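PDB 1OGD: D-ribose pyranase from Bacillus subtilis, which probably catalyses the interconversion of the beta-pyran and beta-furan forms of D-ribose, working as a homodecamer built from two pentamers. Local coordinates for residues L15-I26 with T54-E65. Sequence-based numbering, arbitrary orientation.
Sequences LADLGHTDKIVI and TAAVLAEEMAVE. With RIP (beta-D-ribopyranose), chain H.
M62 reaches across to I24, SD meeting its CD1 tip to tip at 3.6 Å, where strand 23-26 runs nearly antiparallel (157°) to helix 54-61 on one face of the mixed sheet. CG anti to the backbone N (chi1 177°) and a chain extended beyond it carry the sulfur of M62 to the sheet. L18 crosses the thioether at about a right angle, while L15 sets CD2 against L58 CD1 and M62 CB. Farther along the strand, I26 rests CD1 on the backbone of A55, 3.7 Å from its CA, and its CG2 touches CG2 of T54. At the other end the contact turns polar: H20, the inferred proton donor, donates a hydrogen bond from NE2 to E65 OE1 (2.6 Å), the oxygen lying in the ring plane although the bond arrives 44° out of the carboxylate plane. ND1 donates to RIP O5 at 2.7 Å, and D28, H98 and N122 of a neighbouring subunit also bind this sugar. A leucine in place of H20 would probably leave E65 without its imidazole mate and the ring oxygen of ribose without this donor. Gripped at both nitrogens, the imidazole has its rotation fixed and bridges E65 and the sugar, consistent with a role in ring opening.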
# COMPACT_ATOMS: atom_id res chain seq x y z
N LEU A 15 6.36 20.49 10.44
CA LEU A 15 6.86 21.16 11.64
C LEU A 15 6.51 20.38 12.90
O LEU A 15 7.32 20.30 13.83
CB LEU A 15 6.30 22.58 11.76
CG LEU A 15 6.72 23.57 10.67
CD1 LEU A 15 6.22 24.96 11.04
CD2 LEU A 15 8.23 23.56 10.52
N ALA A 16 5.32 19.79 12.92
CA ALA A 16 4.84 19.02 14.06
C ALA A 16 5.75 17.87 14.47
O ALA A 16 5.84 17.53 15.66
CB ALA A 16 3.45 18.48 13.78
N ASP A 17 6.44 17.26 13.51
CA ASP A 17 7.31 16.14 13.82
C ASP A 17 8.76 16.52 14.04
O ASP A 17 9.57 15.68 14.42
CB ASP A 17 7.24 15.07 12.72
CG ASP A 17 5.99 14.23 12.82
OD1 ASP A 17 5.58 13.92 13.95
OD2 ASP A 17 5.42 13.87 11.76
N LEU A 18 9.10 17.79 13.80
CA LEU A 18 10.48 18.22 13.98
C LEU A 18 11.01 18.02 15.39
O LEU A 18 10.35 18.35 16.38
CB LEU A 18 10.64 19.70 13.59
CG LEU A 18 10.59 20.04 12.11
CD1 LEU A 18 10.73 21.55 11.93
CD2 LEU A 18 11.71 19.31 11.37
N GLY A 19 12.21 17.46 15.46
CA GLY A 19 12.88 17.23 16.72
C GLY A 19 14.21 17.95 16.62
O GLY A 19 14.58 18.39 15.53
N HIS A 20 14.93 18.06 17.72
CA HIS A 20 16.22 18.74 17.70
C HIS A 20 17.18 18.20 16.65
O HIS A 20 17.49 17.01 16.63
CB HIS A 20 16.88 18.65 19.08
CG HIS A 20 18.03 19.60 19.26
ND1 HIS A 20 18.94 19.47 20.29
CD2 HIS A 20 18.40 20.69 18.55
CE1 HIS A 20 19.83 20.45 20.20
NE2 HIS A 20 19.53 21.20 19.16
N THR A 21 17.65 19.10 15.79
CA THR A 21 18.59 18.82 14.69
C THR A 21 17.99 18.36 13.36
O THR A 21 18.71 18.25 12.37
CB THR A 21 19.72 17.80 15.09
OG1 THR A 21 19.19 16.48 15.21
CG2 THR A 21 20.38 18.21 16.40
N ASP A 22 16.68 18.11 13.32
CA ASP A 22 16.05 17.71 12.06
C ASP A 22 16.20 18.88 11.10
O ASP A 22 16.32 20.03 11.52
CB ASP A 22 14.56 17.39 12.24
CG ASP A 22 14.33 16.08 12.99
OD1 ASP A 22 15.25 15.25 13.06
OD2 ASP A 22 13.20 15.90 13.49
N LYS A 23 16.20 18.58 9.80
CA LYS A 23 16.39 19.61 8.78
C LYS A 23 15.31 19.65 7.72
O LYS A 23 14.74 18.62 7.34
CB LYS A 23 17.74 19.39 8.09
CG LYS A 23 18.92 19.29 9.04
CD LYS A 23 20.15 18.78 8.31
CE LYS A 23 21.35 18.65 9.25
NZ LYS A 23 21.07 17.76 10.42
N ILE A 24 15.01 20.86 7.25
CA ILE A 24 14.06 21.05 6.17
C ILE A 24 14.80 21.95 5.18
O ILE A 24 15.71 22.68 5.57
CB ILE A 24 12.73 21.72 6.60
CG1 ILE A 24 12.98 23.13 7.11
CG2 ILE A 24 12.04 20.87 7.66
CD1 ILE A 24 11.70 23.89 7.37
N VAL A 25 14.40 21.90 3.92
CA VAL A 25 15.06 22.70 2.90
C VAL A 25 14.08 23.65 2.22
O VAL A 25 12.94 23.28 1.95
CB VAL A 25 15.69 21.78 1.81
CG1 VAL A 25 16.42 22.62 0.76
CG2 VAL A 25 16.64 20.78 2.45
N ILE A 26 14.53 24.88 1.98
CA ILE A 26 13.72 25.86 1.26
C ILE A 26 14.50 25.97 -0.03
O ILE A 26 15.70 26.25 -0.02
CB ILE A 26 13.68 27.22 1.97
CG1 ILE A 26 13.02 27.09 3.34
CG2 ILE A 26 12.89 28.21 1.12
CD1 ILE A 26 13.12 28.33 4.20
N THR A 54 9.08 33.07 1.87
CA THR A 54 8.96 31.74 2.44
C THR A 54 9.86 31.58 3.66
O THR A 54 9.44 31.08 4.70
CB THR A 54 9.28 30.67 1.39
OG1 THR A 54 8.43 30.86 0.25
CG2 THR A 54 9.04 29.27 1.95
N ALA A 55 11.11 32.01 3.54
CA ALA A 55 12.06 31.90 4.64
C ALA A 55 11.59 32.70 5.86
O ALA A 55 11.78 32.28 7.01
CB ALA A 55 13.44 32.39 4.18
N ALA A 56 10.96 33.85 5.62
CA ALA A 56 10.47 34.69 6.71
C ALA A 56 9.38 33.99 7.52
O ALA A 56 9.40 34.02 8.75
CB ALA A 56 9.95 36.00 6.16
N VAL A 57 8.44 33.36 6.83
CA VAL A 57 7.36 32.65 7.50
C VAL A 57 7.90 31.49 8.32
O VAL A 57 7.52 31.29 9.48
CB VAL A 57 6.32 32.11 6.50
CG1 VAL A 57 5.28 31.26 7.23
CG2 VAL A 57 5.63 33.27 5.79
N LEU A 58 8.80 30.71 7.72
CA LEU A 58 9.38 29.56 8.42
C LEU A 58 10.15 30.00 9.67
O LEU A 58 10.10 29.34 10.71
CB LEU A 58 10.30 28.77 7.50
CG LEU A 58 9.71 27.54 6.78
CD1 LEU A 58 9.05 26.63 7.80
CD2 LEU A 58 8.69 27.96 5.75
N ALA A 59 10.85 31.13 9.55
CA ALA A 59 11.63 31.66 10.66
C ALA A 59 10.79 31.92 11.90
O ALA A 59 11.23 31.67 13.02
CB ALA A 59 12.34 32.95 10.22
N GLU A 60 9.57 32.41 11.71
CA GLU A 60 8.71 32.71 12.85
C GLU A 60 7.85 31.55 13.35
O GLU A 60 7.22 31.66 14.40
CB GLU A 60 7.80 33.89 12.53
CG GLU A 60 6.82 33.65 11.41
CD GLU A 60 5.84 34.80 11.25
OE1 GLU A 60 5.09 35.06 12.22
OE2 GLU A 60 5.81 35.43 10.17
N GLU A 61 7.83 30.44 12.62
CA GLU A 61 7.03 29.28 13.04
C GLU A 61 7.90 28.12 13.47
O GLU A 61 7.42 27.13 14.02
CB GLU A 61 6.14 28.82 11.89
CG GLU A 61 5.10 29.82 11.45
CD GLU A 61 4.22 30.30 12.58
OE1 GLU A 61 4.10 29.58 13.61
OE2 GLU A 61 3.64 31.39 12.45
N MET A 62 9.20 28.25 13.24
CA MET A 62 10.14 27.19 13.56
C MET A 62 11.36 27.72 14.31
O MET A 62 11.92 28.75 13.95
CB MET A 62 10.60 26.54 12.26
CG MET A 62 11.63 25.45 12.39
SD MET A 62 12.21 24.93 10.75
CE MET A 62 13.72 24.19 11.20
N ALA A 63 11.76 27.01 15.36
CA ALA A 63 12.94 27.38 16.12
C ALA A 63 14.16 26.86 15.36
O ALA A 63 14.40 25.65 15.30
CB ALA A 63 12.88 26.77 17.51
N VAL A 64 14.93 27.78 14.78
CA VAL A 64 16.12 27.41 14.01
C VAL A 64 17.41 27.66 14.79
O VAL A 64 17.63 28.76 15.30
CB VAL A 64 16.19 28.23 12.71
CG1 VAL A 64 17.38 27.79 11.88
CG2 VAL A 64 14.87 28.07 11.93
N GLU A 65 18.27 26.64 14.89
CA GLU A 65 19.53 26.81 15.61
C GLU A 65 20.72 26.94 14.67
O GLU A 65 21.81 27.33 15.09
CB GLU A 65 19.79 25.65 16.58
CG GLU A 65 19.89 24.28 15.93
CD GLU A 65 20.47 23.23 16.87
OE1 GLU A 65 20.35 23.40 18.11
OE2 GLU A 65 21.05 22.24 16.38
C1 RIP H . 17.20 16.76 22.12
C2 RIP H . 16.51 16.23 23.35
C3 RIP H . 17.48 16.23 24.53
C4 RIP H . 18.13 17.58 24.79
C5 RIP H . 18.79 18.03 23.49
O1 RIP H . 18.17 15.85 21.65
O2 RIP H . 15.40 17.05 23.61
O3 RIP H . 16.84 15.75 25.69
O4 RIP H . 17.16 18.54 25.16
O5 RIP H . 17.89 18.02 22.37